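Genome packaging NTPase B204 (Sulfolobus turreted icosahedral virus 2, PDB 4KFR) probably hydrolyses nucleoside triphosphates to drive packaging of the viral genome into the capsid. Local coordinates at residues V7-R12 with I134-R139; S15-L20 with I155-R160; G54-S59 with V70-A75. All blocks are in the same frame, centred on the assembly; numbering follows the deposited sequence.

Contact 1: residues V7-R12 with I134-R139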
ATOM      1  N   VAL A   7      -1.900  -2.890  -4.428  1.00 24.05           N
ATOM      2  CA  VAL A   7      -1.002  -3.845  -3.790  1.00 23.68           C
ATOM      3  C   VAL A   7      -1.118  -3.664  -2.287  1.00 23.65           C
ATOM      4  O   VAL A   7      -1.118  -2.539  -1.787  1.00 26.31           O
ATOM      5  CB  VAL A   7       0.469  -3.614  -4.195  1.00 26.44           C
ATOM      6  CG1 VAL A   7       1.408  -4.580  -3.434  1.00 23.25           C
ATOM      7  CG2 VAL A   7       0.638  -3.761  -5.710  1.00 27.12           C
ATOM      8  N   VAL A   8      -1.246  -4.774  -1.576  1.00 20.03           N
ATOM      9  CA  VAL A   8      -1.331  -4.755  -0.122  1.00 22.31           C
ATOM     10  C   VAL A   8      -0.102  -5.472   0.430  1.00 22.59           C
ATOM     11  O   VAL A   8       0.226  -6.572  -0.019  1.00 23.54           O
ATOM     12  CB  VAL A   8      -2.608  -5.466   0.363  1.00 21.38           C
ATOM     13  CG1 VAL A   8      -2.776  -5.322   1.861  1.00 26.04           C
ATOM     14  CG2 VAL A   8      -3.833  -4.924  -0.375  1.00 23.91           C
ATOM     15  N   LEU A   9       0.590  -4.838   1.375  1.00 20.48           N
ATOM     16  CA  LEU A   9       1.721  -5.470   2.063  1.00 19.86           C
ATOM     17  C   LEU A   9       1.341  -5.752   3.517  1.00 23.54           C
ATOM     18  O   LEU A   9       0.869  -4.855   4.220  1.00 25.91           O
ATOM     19  CB  LEU A   9       2.959  -4.566   2.047  1.00 21.37           C
ATOM     20  CG  LEU A   9       3.391  -3.772   0.820  1.00 26.25           C
ATOM     21  CD1 LEU A   9       4.697  -3.034   1.143  1.00 25.86           C
ATOM     22  CD2 LEU A   9       3.583  -4.660  -0.405  1.00 25.20           C
ATOM     23  N   VAL A  10       1.543  -6.986   3.972  1.00 23.93           N
ATOM     24  CA  VAL A  10       1.117  -7.379   5.323  1.00 22.77           C
ATOM     25  C   VAL A  10       2.228  -8.071   6.108  1.00 26.15           C
ATOM     26  O   VAL A  10       2.829  -9.041   5.637  1.00 25.11           O
ATOM     27  CB  VAL A  10      -0.113  -8.357   5.314  1.00 25.13           C
ATOM     28  CG1 VAL A  10      -0.669  -8.520   6.725  1.00 26.93           C
ATOM     29  CG2 VAL A  10      -1.207  -7.882   4.364  1.00 24.59           C
ATOM     30  N   GLY A  11       2.475  -7.595   7.324  1.00 26.99           N
ATOM     31  CA  GLY A  11       3.490  -8.192   8.172  1.00 24.26           C
ATOM     32  C   GLY A  11       3.779  -7.370   9.412  1.00 23.88           C
ATOM     33  O   GLY A  11       3.729  -6.141   9.378  1.00 24.13           O
ATOM     34  N   ARG A  12       4.072  -8.052  10.514  1.00 26.33           N
ATOM     35  CA  ARG A  12       4.394  -7.369  11.772  1.00 29.92           C
ATOM     36  C   ARG A  12       5.612  -6.466  11.621  1.00 28.26           C
ATOM     37  O   ARG A  12       6.384  -6.617  10.675  1.00 22.32           O
ATOM     38  CB  ARG A  12       4.675  -8.397  12.864  1.00 27.29           C
ATOM     39  CG  ARG A  12       5.901  -9.256  12.592  1.00 33.88           C
ATOM     40  CD  ARG A  12       6.014 -10.391  13.621  1.00 35.37           C
ATOM     41  NE  ARG A  12       7.250 -11.160  13.459  1.00 40.66           N
ATOM     42  CZ  ARG A  12       7.522 -12.294  14.106  1.00 53.01           C
ATOM     43  NH1 ARG A  12       6.638 -12.807  14.963  1.00 43.96           N
ATOM     44  NH2 ARG A  12       8.675 -12.924  13.894  1.00 40.88           N
ATOM     45  N   ILE A 134      -0.375   1.330  -2.897  1.00 20.78           N
ATOM     46  CA  ILE A 134       0.355   0.392  -2.065  1.00 20.77           C
ATOM     47  C   ILE A 134      -0.071   0.634  -0.613  1.00 21.39           C
ATOM     48  O   ILE A 134       0.247   1.663  -0.020  1.00 23.87           O
ATOM     49  CB  ILE A 134       1.882   0.527  -2.230  1.00 23.26           C
ATOM     50  CG1 ILE A 134       2.279   0.320  -3.698  1.00 23.54           C
ATOM     51  CG2 ILE A 134       2.598  -0.470  -1.340  1.00 24.08           C
ATOM     52  CD1 ILE A 134       3.796   0.441  -3.971  1.00 24.11           C
ATOM     53  N   LEU A 135      -0.823  -0.312  -0.067  1.00 22.55           N
ATOM     54  CA  LEU A 135      -1.319  -0.232   1.302  1.00 23.42           C
ATOM     55  C   LEU A 135      -0.517  -1.167   2.194  1.00 23.72           C
ATOM     56  O   LEU A 135      -0.596  -2.386   2.058  1.00 27.09           O
ATOM     57  CB  LEU A 135      -2.795  -0.624   1.358  1.00 25.36           C
ATOM     58  CG  LEU A 135      -3.699   0.105   0.353  1.00 23.45           C
ATOM     59  CD1 LEU A 135      -5.120  -0.463   0.370  1.00 25.13           C
ATOM     60  CD2 LEU A 135      -3.710   1.613   0.605  1.00 20.88           C
ATOM     61  N   SER A 136       0.249  -0.599   3.115  1.00 22.93           N
ATOM     62  CA  SER A 136       1.073  -1.407   4.008  1.00 26.17           C
ATOM     63  C   SER A 136       0.365  -1.528   5.349  1.00 25.77           C
ATOM     64  O   SER A 136      -0.207  -0.556   5.822  1.00 26.15           O
ATOM     65  CB  SER A 136       2.457  -0.760   4.186  1.00 25.85           C
ATOM     66  OG  SER A 136       3.366  -1.653   4.807  1.00 26.27           O
ATOM     67  N   THR A 137       0.390  -2.712   5.956  1.00 25.18           N
ATOM     68  CA  THR A 137      -0.214  -2.882   7.281  1.00 25.73           C
ATOM     69  C   THR A 137       0.458  -3.985   8.100  1.00 23.68           C
ATOM     70  O   THR A 137       1.157  -4.836   7.552  1.00 23.87           O
ATOM     71  CB  THR A 137      -1.753  -3.123   7.192  1.00 29.12           C
ATOM     72  OG1 THR A 137      -2.367  -2.787   8.447  1.00 33.72           O
ATOM     73  CG2 THR A 137      -2.065  -4.571   6.828  1.00 23.87           C
ATOM     74  N   GLN A 138       0.251  -3.970   9.416  1.00 27.10           N
ATOM     75  CA  GLN A 138       0.937  -4.911  10.305  1.00 26.94           C
ATOM     76  C   GLN A 138       0.219  -6.239  10.444  1.00 30.91           C
ATOM     77  O   GLN A 138       0.840  -7.295  10.408  1.00 31.08           O
ATOM     78  CB  GLN A 138       1.140  -4.300  11.698  1.00 29.27           C
ATOM     79  CG  GLN A 138       2.146  -3.176  11.724  1.00 32.54           C
ATOM     80  CD  GLN A 138       2.122  -2.412  13.038  1.00 47.47           C
ATOM     81  OE1 GLN A 138       2.260  -2.998  14.116  1.00 41.81           O
ATOM     82  NE2 GLN A 138       1.919  -1.102  12.954  1.00 44.97           N
ATOM     83  N   ARG A 139      -1.096  -6.173  10.617  1.00 30.16           N
ATOM     84  CA  ARG A 139      -1.910  -7.357  10.848  1.00 33.07           C
ATOM     85  C   ARG A 139      -2.972  -7.449   9.763  1.00 29.82           C
ATOM     86  O   ARG A 139      -3.645  -6.460   9.466  1.00 26.63           O
ATOM     87  CB  ARG A 139      -2.579  -7.266  12.218  1.00 32.18           C
ATOM     88  CG  ARG A 139      -1.593  -7.372  13.382  1.00 43.54           C
ATOM     89  CD  ARG A 139      -2.161  -6.746  14.648  1.00 45.40           C
ATOM     90  NE  ARG A 139      -2.364  -5.305  14.490  1.00 45.33           N
ATOM     91  CZ  ARG A 139      -1.488  -4.377  14.864  1.00 49.28           C
ATOM     92  NH1 ARG A 139      -0.343  -4.732  15.434  1.00 52.50           N
ATOM     93  NH2 ARG A 139      -1.760  -3.090  14.674  1.00 51.55           N
TER
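Leu-9 lies beside Ser-136 and Ile-134, where segments 7-10 and 134-137 run parallel, their axes 15° apart. The Leu-9 side chain rises from the sheet and passes obliquely over Ile-134. CB packs 4.0 Å from Ser-136 OG. CG meets Ile-134 CG2 at 4.0 Å. One tip methyl, CD1, touches both neighbours, Ile-134 CG2 and Ser-136 OG each at 4.1 Å. The other, CD2, lies by Val-7 CG1 and turns toward Ile-155 of strand 153-156. With CG opposite the carbonyl carbon (chi1 -42°), the leucine reaches over Ile-134 and Ser-136.

Four backbone bonds join the strands as a parallel ladder. Leu-135 N donates to Val-7 O at 2.8 Å. Leu-9 then uses both its N and its O, bonding Leu-135 O and Thr-137 N. The last rung, Gly-11 N to Thr-137 O, is longer at 3.1 Å, where strand 6-10 gives way to the loop. At this end Glu-104 accepts a bond from Thr-137 OG1.

The pair is buried in the sheet. Strand 98-102 flanks 131-137, and strand 153-156 flanks 6-10. Phe-25 of helix 17-31 covers Val-7, Leu-9 and Ile-134. Val-147 of helix 145-150 covers Val-8 and Leu-135 on the other face.

Contact 2: residues S15-L20 with I155-R160; sequences SGKSYL and IMFYTR. With SO4 (sulfate ion), chain D.
A phosphate-binding loop of Walker A type probably forms here, with Ser-15 packed on Phe-157 just past strand 153-156. Ser-15 O sits over one face of the phenyl ring, 3.3 Å from Phe-157 CE1. Ser-15 CB closes on the ring root, 3.7 Å from Phe-157 CG. Farther along the ring, Leu-20 CD2 meets Phe-157 CZ at 3.8 Å and also reaches Ile-155 CG2. The Lys-17 chain crosses the ring obliquely through its CG. No direct hydrogen bond joins the segments. A water bridges them instead, giving its protons to Ser-15 OG and Tyr-158 O. Ser-15 OG also bonds Arg-12 O.

The loop wraps a sulfate, probably from the crystallisation liquor. Three groups converge on its O2: Lys-17 N at 2.8 Å, Lys-17 NZ at 2.9 Å, and Gly-16 N in a weak bond. Gly-16 N bonds O3 more firmly, and Ser-18 N holds O4 at 3.0 Å. Lys-14 N adds another bond. The lysine chain bends at chi3 (-64°) and chi4 (-58°), which folds NZ back to O2. Gly-11 O also accepts a bond from NZ.

Gly-16 is the N-cap of helix 17-31. Backbone N-H groups, the Lys-17 amine nitrogen and a helix start thus gather round one anion. This is consistent with a site for a nucleotide phosphate, which the sulfate probably imitates.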
ATOM      1  N   SER A  15       9.213  -6.799   9.608  1.00 24.39           N
ATOM      2  CA  SER A  15       9.090  -7.841   8.588  1.00 22.68           C
ATOM      3  C   SER A  15       9.893  -7.480   7.332  1.00 22.18           C
ATOM      4  O   SER A  15      10.306  -8.357   6.592  1.00 29.67           O
ATOM      5  CB  SER A  15       7.627  -8.050   8.187  1.00 23.53           C
ATOM      6  OG  SER A  15       6.864  -8.666   9.210  1.00 29.98           O
ATOM      7  N   GLY A  16      10.088  -6.190   7.093  1.00 22.61           N
ATOM      8  CA  GLY A  16      10.757  -5.724   5.887  1.00 25.38           C
ATOM      9  C   GLY A  16       9.870  -5.016   4.861  1.00 23.66           C
ATOM     10  O   GLY A  16      10.244  -4.896   3.685  1.00 22.85           O
ATOM     11  N   LYS A  17       8.722  -4.503   5.299  1.00 22.58           N
ATOM     12  CA  LYS A  17       7.784  -3.866   4.379  1.00 20.34           C
ATOM     13  C   LYS A  17       8.357  -2.591   3.783  1.00 21.47           C
ATOM     14  O   LYS A  17       8.304  -2.403   2.572  1.00 23.37           O
ATOM     15  CB  LYS A  17       6.426  -3.571   5.044  1.00 20.12           C
ATOM     16  CG  LYS A  17       5.677  -4.788   5.594  1.00 22.81           C
ATOM     17  CD  LYS A  17       4.258  -4.415   6.111  1.00 23.10           C
ATOM     18  CE  LYS A  17       4.277  -3.455   7.318  1.00 21.31           C
ATOM     19  NZ  LYS A  17       5.035  -3.965   8.503  1.00 22.98           N
ATOM     20  N   SER A  18       8.896  -1.710   4.624  1.00 24.61           N
ATOM     21  CA  SER A  18       9.379  -0.421   4.136  1.00 21.10           C
ATOM     22  C   SER A  18      10.603  -0.610   3.248  1.00 23.51           C
ATOM     23  O   SER A  18      10.810   0.135   2.292  1.00 23.37           O
ATOM     24  CB  SER A  18       9.676   0.550   5.283  1.00 26.76           C
ATOM     25  OG  SER A  18      10.742   0.076   6.088  1.00 31.87           O
ATOM     26  N   TYR A  19      11.406  -1.619   3.569  1.00 21.32           N
ATOM     27  CA  TYR A  19      12.558  -1.976   2.748  1.00 22.54           C
ATOM     28  C   TYR A  19      12.088  -2.420   1.363  1.00 22.06           C
ATOM     29  O   TYR A  19      12.681  -2.056   0.355  1.00 19.84           O
ATOM     30  CB  TYR A  19      13.383  -3.089   3.409  1.00 21.16           C
ATOM     31  CG  TYR A  19      14.766  -3.227   2.804  1.00 23.60           C
ATOM     32  CD1 TYR A  19      15.849  -2.532   3.339  1.00 27.40           C
ATOM     33  CD2 TYR A  19      14.984  -4.037   1.695  1.00 21.50           C
ATOM     34  CE1 TYR A  19      17.104  -2.640   2.794  1.00 27.01           C
ATOM     35  CE2 TYR A  19      16.248  -4.152   1.139  1.00 27.42           C
ATOM     36  CZ  TYR A  19      17.299  -3.460   1.702  1.00 26.57           C
ATOM     37  OH  TYR A  19      18.551  -3.572   1.166  1.00 25.15           O
ATOM     38  N   LEU A  20      11.000  -3.182   1.314  1.00 24.90           N
ATOM     39  CA  LEU A  20      10.382  -3.517   0.029  1.00 28.45           C
ATOM     40  C   LEU A  20       9.953  -2.255  -0.719  1.00 23.26           C
ATOM     41  O   LEU A  20      10.260  -2.095  -1.902  1.00 23.43           O
ATOM     42  CB  LEU A  20       9.187  -4.436   0.235  1.00 27.89           C
ATOM     43  CG  LEU A  20       9.207  -5.770  -0.500  1.00 37.43           C
ATOM     44  CD1 LEU A  20      10.451  -6.524  -0.113  1.00 36.60           C
ATOM     45  CD2 LEU A  20       7.963  -6.589  -0.173  1.00 33.86           C
ATOM     46  N   ILE A 155       0.889  -9.203  -0.743  1.00 23.14           N
ATOM     47  CA  ILE A 155       2.211  -9.641  -0.346  1.00 21.83           C
ATOM     48  C   ILE A 155       2.234  -9.836   1.155  1.00 24.39           C
ATOM     49  O   ILE A 155       1.898  -8.928   1.909  1.00 25.22           O
ATOM     50  CB  ILE A 155       3.248  -8.612  -0.774  1.00 26.98           C
ATOM     51  CG1 ILE A 155       3.405  -8.664  -2.302  1.00 27.98           C
ATOM     52  CG2 ILE A 155       4.562  -8.830  -0.043  1.00 26.72           C
ATOM     53  CD1 ILE A 155       4.024  -7.415  -2.895  1.00 28.30           C
ATOM     54  N   MET A 156       2.635 -11.024   1.585  1.00 22.72           N
ATOM     55  CA  MET A 156       2.567 -11.371   3.000  1.00 25.67           C
ATOM     56  C   MET A 156       3.905 -11.882   3.511  1.00 25.88           C
ATOM     57  O   MET A 156       4.526 -12.740   2.884  1.00 28.22           O
ATOM     58  CB  MET A 156       1.484 -12.435   3.233  1.00 25.18           C
ATOM     59  CG  MET A 156       0.047 -11.909   3.173  1.00 28.30           C
ATOM     60  SD  MET A 156      -1.170 -13.227   2.909  1.00 38.32           S
ATOM     61  CE  MET A 156      -0.749 -13.788   1.266  1.00 36.45           C
ATOM     62  N   PHE A 157       4.350 -11.349   4.640  1.00 26.95           N
ATOM     63  CA  PHE A 157       5.514 -11.895   5.332  1.00 25.11           C
ATOM     64  C   PHE A 157       5.044 -12.912   6.375  1.00 26.72           C
ATOM     65  O   PHE A 157       3.842 -13.097   6.580  1.00 27.19           O
ATOM     66  CB  PHE A 157       6.333 -10.781   6.003  1.00 23.05           C
ATOM     67  CG  PHE A 157       7.009  -9.841   5.033  1.00 25.47           C
ATOM     68  CD1 PHE A 157       8.302 -10.081   4.603  1.00 22.78           C
ATOM     69  CD2 PHE A 157       6.354  -8.723   4.559  1.00 24.12           C
ATOM     70  CE1 PHE A 157       8.928  -9.224   3.724  1.00 27.54           C
ATOM     71  CE2 PHE A 157       6.977  -7.860   3.666  1.00 26.88           C
ATOM     72  CZ  PHE A 157       8.260  -8.112   3.246  1.00 28.31           C
ATOM     73  N   TYR A 158       6.004 -13.560   7.025  1.00 27.03           N
ATOM     74  CA  TYR A 158       5.745 -14.606   8.003  1.00 29.84           C
ATOM     75  C   TYR A 158       4.777 -14.201   9.108  1.00 29.50           C
ATOM     76  O   TYR A 158       4.880 -13.104   9.658  1.00 26.23           O
ATOM     77  CB  TYR A 158       7.058 -15.059   8.648  1.00 31.02           C
ATOM     78  CG  TYR A 158       6.858 -15.862   9.911  1.00 31.99           C
ATOM     79  CD1 TYR A 158       6.524 -17.215   9.858  1.00 32.95           C
ATOM     80  CD2 TYR A 158       6.994 -15.272  11.165  1.00 32.60           C
ATOM     81  CE1 TYR A 158       6.333 -17.954  11.012  1.00 34.53           C
ATOM     82  CE2 TYR A 158       6.796 -16.005  12.328  1.00 32.01           C
ATOM     83  CZ  TYR A 158       6.469 -17.343  12.245  1.00 35.63           C
ATOM     84  OH  TYR A 158       6.279 -18.074  13.399  1.00 36.85           O
ATOM     85  N   THR A 159       3.850 -15.109   9.421  1.00 25.61           N
ATOM     86  CA  THR A 159       3.046 -15.049  10.642  1.00 26.44           C
ATOM     87  C   THR A 159       2.550 -16.450  10.999  1.00 30.98           C
ATOM     88  O   THR A 159       2.301 -17.274  10.117  1.00 30.66           O
ATOM     89  CB  THR A 159       1.835 -14.091  10.518  1.00 32.27           C
ATOM     90  OG1 THR A 159       1.180 -13.966  11.790  1.00 31.26           O
ATOM     91  CG2 THR A 159       0.835 -14.604   9.485  1.00 28.86           C
ATOM     92  N   ARG A 160       2.433 -16.723  12.294  1.00 29.66           N
ATOM     93  CA  ARG A 160       1.796 -17.949  12.761  1.00 33.62           C
ATOM     94  C   ARG A 160       0.573 -17.626  13.620  1.00 32.07           C
ATOM     95  O   ARG A 160      -0.043 -18.521  14.182  1.00 35.12           O
ATOM     96  CB  ARG A 160       2.778 -18.815  13.566  1.00 35.34           C
ATOM     97  CG  ARG A 160       3.572 -19.819  12.729  1.00 40.38           C
TER
HETATM   98  S   SO4 D 301       8.650  -3.169   8.466  1.00 24.23           S
HETATM   99  O1  SO4 D 301       8.263  -2.839   9.832  1.00 25.35           O
HETATM  100  O2  SO4 D 301       7.821  -4.271   7.980  1.00 24.83           O
HETATM  101  O3  SO4 D 301      10.049  -3.583   8.481  1.00 27.06           O
HETATM  102  O4  SO4 D 301       8.490  -2.012   7.591  1.00 24.03           O
HETATM  103  O   HOH W   1       7.124 -11.254   9.640  1.00 31.50           O

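Contact 3: residues G54-S59 with V70-A75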
ATOM      1  N   GLY A  54      11.118  12.226  -1.844  1.00 31.11           N
ATOM      2  CA  GLY A  54      10.273  13.241  -2.442  1.00 31.73           C
ATOM      3  C   GLY A  54      10.237  14.551  -1.689  1.00 31.44           C
ATOM      4  O   GLY A  54      10.851  14.701  -0.632  1.00 31.68           O
ATOM      5  N   TYR A  55       9.513  15.510  -2.252  1.00 30.21           N
ATOM      6  CA  TYR A  55       9.333  16.803  -1.624  1.00 33.24           C
ATOM      7  C   TYR A  55       8.553  16.666  -0.314  1.00 32.97           C
ATOM      8  O   TYR A  55       7.576  15.925  -0.246  1.00 31.00           O
ATOM      9  CB  TYR A  55       8.603  17.755  -2.583  1.00 30.68           C
ATOM     10  CG  TYR A  55       8.532  19.167  -2.064  1.00 32.50           C
ATOM     11  CD1 TYR A  55       9.581  20.057  -2.273  1.00 33.72           C
ATOM     12  CD2 TYR A  55       7.427  19.605  -1.343  1.00 35.26           C
ATOM     13  CE1 TYR A  55       9.523  21.354  -1.786  1.00 36.16           C
ATOM     14  CE2 TYR A  55       7.362  20.899  -0.848  1.00 38.70           C
ATOM     15  CZ  TYR A  55       8.413  21.769  -1.077  1.00 38.96           C
ATOM     16  OH  TYR A  55       8.351  23.051  -0.584  1.00 41.49           O
ATOM     17  N   ASN A  56       8.997  17.379   0.720  1.00 29.53           N
ATOM     18  CA  ASN A  56       8.292  17.428   2.003  1.00 38.01           C
ATOM     19  C   ASN A  56       7.050  18.324   1.889  1.00 36.37           C
ATOM     20  O   ASN A  56       7.118  19.529   2.095  1.00 33.95           O
ATOM     21  CB  ASN A  56       9.256  17.879   3.133  1.00 38.75           C
ATOM     22  CG  ASN A  56       8.540  18.545   4.323  1.00 47.21           C
ATOM     23  OD1 ASN A  56       8.831  19.691   4.675  1.00 55.99           O
ATOM     24  ND2 ASN A  56       7.606  17.836   4.933  1.00 47.38           N
ATOM     25  N   ALA A  57       5.919  17.735   1.518  1.00 28.95           N
ATOM     26  CA  ALA A  57       4.706  18.529   1.329  1.00 34.52           C
ATOM     27  C   ALA A  57       4.205  19.096   2.658  1.00 35.95           C
ATOM     28  O   ALA A  57       4.167  18.390   3.663  1.00 42.12           O
ATOM     29  CB  ALA A  57       3.616  17.696   0.652  1.00 34.45           C
ATOM     30  N   THR A  58       3.847  20.375   2.663  1.00 32.25           N
ATOM     31  CA  THR A  58       3.265  21.005   3.851  1.00 42.48           C
ATOM     32  C   THR A  58       1.806  21.409   3.622  1.00 38.76           C
ATOM     33  O   THR A  58       1.115  21.807   4.556  1.00 42.06           O
ATOM     34  CB  THR A  58       4.058  22.258   4.288  1.00 33.11           C
ATOM     35  OG1 THR A  58       4.137  23.184   3.195  1.00 39.90           O
ATOM     36  CG2 THR A  58       5.465  21.878   4.718  1.00 44.02           C
ATOM     37  N   SER A  59       1.355  21.304   2.376  1.00 32.74           N
ATOM     38  CA  SER A  59       0.000  21.681   1.989  1.00 32.04           C
ATOM     39  C   SER A  59      -0.553  20.668   0.990  1.00 30.54           C
ATOM     40  O   SER A  59       0.203  19.890   0.406  1.00 27.98           O
ATOM     41  CB  SER A  59       0.007  23.069   1.356  1.00 28.80           C
ATOM     42  OG  SER A  59       0.755  23.067   0.151  1.00 35.23           O
ATOM     43  N   VAL A  70       6.176  13.472  -0.375  1.00 23.61           N
ATOM     44  CA  VAL A  70       5.987  12.819   0.905  1.00 21.89           C
ATOM     45  C   VAL A  70       5.040  13.683   1.717  1.00 27.47           C
ATOM     46  O   VAL A  70       5.322  14.851   1.981  1.00 27.95           O
ATOM     47  CB  VAL A  70       7.326  12.689   1.667  1.00 27.70           C
ATOM     48  CG1 VAL A  70       7.117  11.976   2.982  1.00 27.71           C
ATOM     49  CG2 VAL A  70       8.355  11.970   0.804  1.00 24.30           C
ATOM     50  N   VAL A  71       3.909  13.102   2.096  1.00 27.55           N
ATOM     51  CA  VAL A  71       2.895  13.793   2.873  1.00 28.14           C
ATOM     52  C   VAL A  71       3.097  13.464   4.334  1.00 29.29           C
ATOM     53  O   VAL A  71       3.152  12.303   4.712  1.00 28.18           O
ATOM     54  CB  VAL A  71       1.477  13.312   2.488  1.00 23.81           C
ATOM     55  CG1 VAL A  71       0.414  14.073   3.271  1.00 31.47           C
ATOM     56  CG2 VAL A  71       1.253  13.457   0.991  1.00 26.96           C
ATOM     57  N   TYR A  72       3.195  14.493   5.160  1.00 39.46           N
ATOM     58  CA  TYR A  72       3.333  14.285   6.591  1.00 40.86           C
ATOM     59  C   TYR A  72       1.953  14.290   7.223  1.00 39.27           C
ATOM     60  O   TYR A  72       1.362  15.338   7.486  1.00 38.05           O
ATOM     61  CB  TYR A  72       4.307  15.299   7.197  1.00 43.70           C
ATOM     62  CG  TYR A  72       5.725  14.997   6.753  1.00 49.88           C
ATOM     63  CD1 TYR A  72       6.658  14.444   7.628  1.00 53.84           C
ATOM     64  CD2 TYR A  72       6.113  15.208   5.432  1.00 43.94           C
ATOM     65  CE1 TYR A  72       7.950  14.148   7.202  1.00 51.60           C
ATOM     66  CE2 TYR A  72       7.384  14.915   5.000  1.00 39.12           C
ATOM     67  CZ  TYR A  72       8.303  14.393   5.879  1.00 50.90           C
ATOM     68  OH  TYR A  72       9.571  14.112   5.411  1.00 49.96           O
ATOM     69  N   ASP A  73       1.440  13.081   7.419  1.00 38.06           N
ATOM     70  CA  ASP A  73       0.048  12.864   7.772  1.00 39.60           C
ATOM     71  C   ASP A  73      -0.067  12.654   9.277  1.00 38.63           C
ATOM     72  O   ASP A  73      -0.270  11.535   9.745  1.00 38.26           O
ATOM     73  CB  ASP A  73      -0.486  11.644   7.006  1.00 36.77           C
ATOM     74  CG  ASP A  73      -2.008  11.489   7.092  1.00 38.50           C
ATOM     75  OD1 ASP A  73      -2.626  12.091   7.994  1.00 35.39           O
ATOM     76  OD2 ASP A  73      -2.587  10.746   6.257  1.00 34.24           O
ATOM     77  N   ARG A  74       0.074  13.746  10.022  1.00 45.05           N
ATOM     78  CA  ARG A  74      -0.065  13.732  11.475  1.00 47.42           C
ATOM     79  C   ARG A  74      -0.876  14.945  11.910  1.00 42.52           C
ATOM     80  O   ARG A  74      -0.705  16.033  11.358  1.00 42.22           O
ATOM     81  CB  ARG A  74       1.313  13.769  12.141  1.00 52.13           C
ATOM     82  N   ALA A  75      -1.762  14.742  12.884  1.00 48.55           N
ATOM     83  CA  ALA A  75      -2.613  15.810  13.430  1.00 52.09           C
ATOM     84  C   ALA A  75      -3.530  16.464  12.391  1.00 46.10           C
ATOM     85  O   ALA A  75      -3.881  17.638  12.513  1.00 47.73           O
ATOM     86  CB  ALA A  75      -1.764  16.872  14.139  1.00 43.01           C
TER
HETATM   87  O   HOH W   2      10.684  15.268   2.330  1.00 42.25           O
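The Asn-56 amide and the Tyr-72 ring stand almost perpendicular, their planes 89° apart. These residues belong to a beta-alpha-beta unit made of strand 55-57, helix 60-65 and strand 68-72. The amide nitrogen ND2 approaches the ring obliquely. Its modelled distance of 2.9 Å to Tyr-72 CE2 is very short, so the exact pose of the amide is doubtful. Asn-56 CG lies opposite its own backbone N (chi1 155°), which turns the amide toward the tyrosine. Ala-57 O comes obliquely from the same side of the ring, 4.1 Å from Tyr-72 CD2. Ser-48 and Ser-51, from the loop before strand 55-57, also touch the tyrosine.

The two strands of the unit are parallel neighbours at one border of the sheet. Val-70 carries the pairing through both of its backbone polar atoms. Its N donates to Tyr-55 O at 2.8 Å, nearly straight at 173°. Its O accepts from Ala-57 N at 3.0 Å. Asn-56, between the two bonded residues, is the centre of an inverse gamma turn.

The side chains add a little packing. Val-70 CG2 rests 3.8 Å from Gly-54 N. Ala-57 CB lies near Val-70 O, and Ala-57 also touches Asp-62 of helix 60-65. The Tyr-55 side chain leaves the backbone away from the partner strand; its ring makes a cation-pi contact with Lys-66.

On the side of Asn-56 and Tyr-72, a water donates to Gly-54 O at 3.0 Å and makes a weak 3.5 Å bond with Tyr-72 OH.

Overall arrangement
From the N terminus, the chain runs through strand 6-10 and a loop into helix 17-31. It thereby supplies the first halves of contacts 1 and 2 in succession. Contact 3 closes first, a short loop through helix 60-65 that lies within the spans of both other contacts. Contact 1 closes next, when strand 131-137 comes alongside 6-10. Contact 2 closes last, past strand 153-156, so contacts 1 and 2 cross along the chain. Their centres are about 7 Å apart, and they meet at neighbouring strands 6-10 and 153-156 and at the probable phosphate site. Contact 3 lies about 21 Å from contact 1, centre to centre, at the 55-57 border of the same sheet.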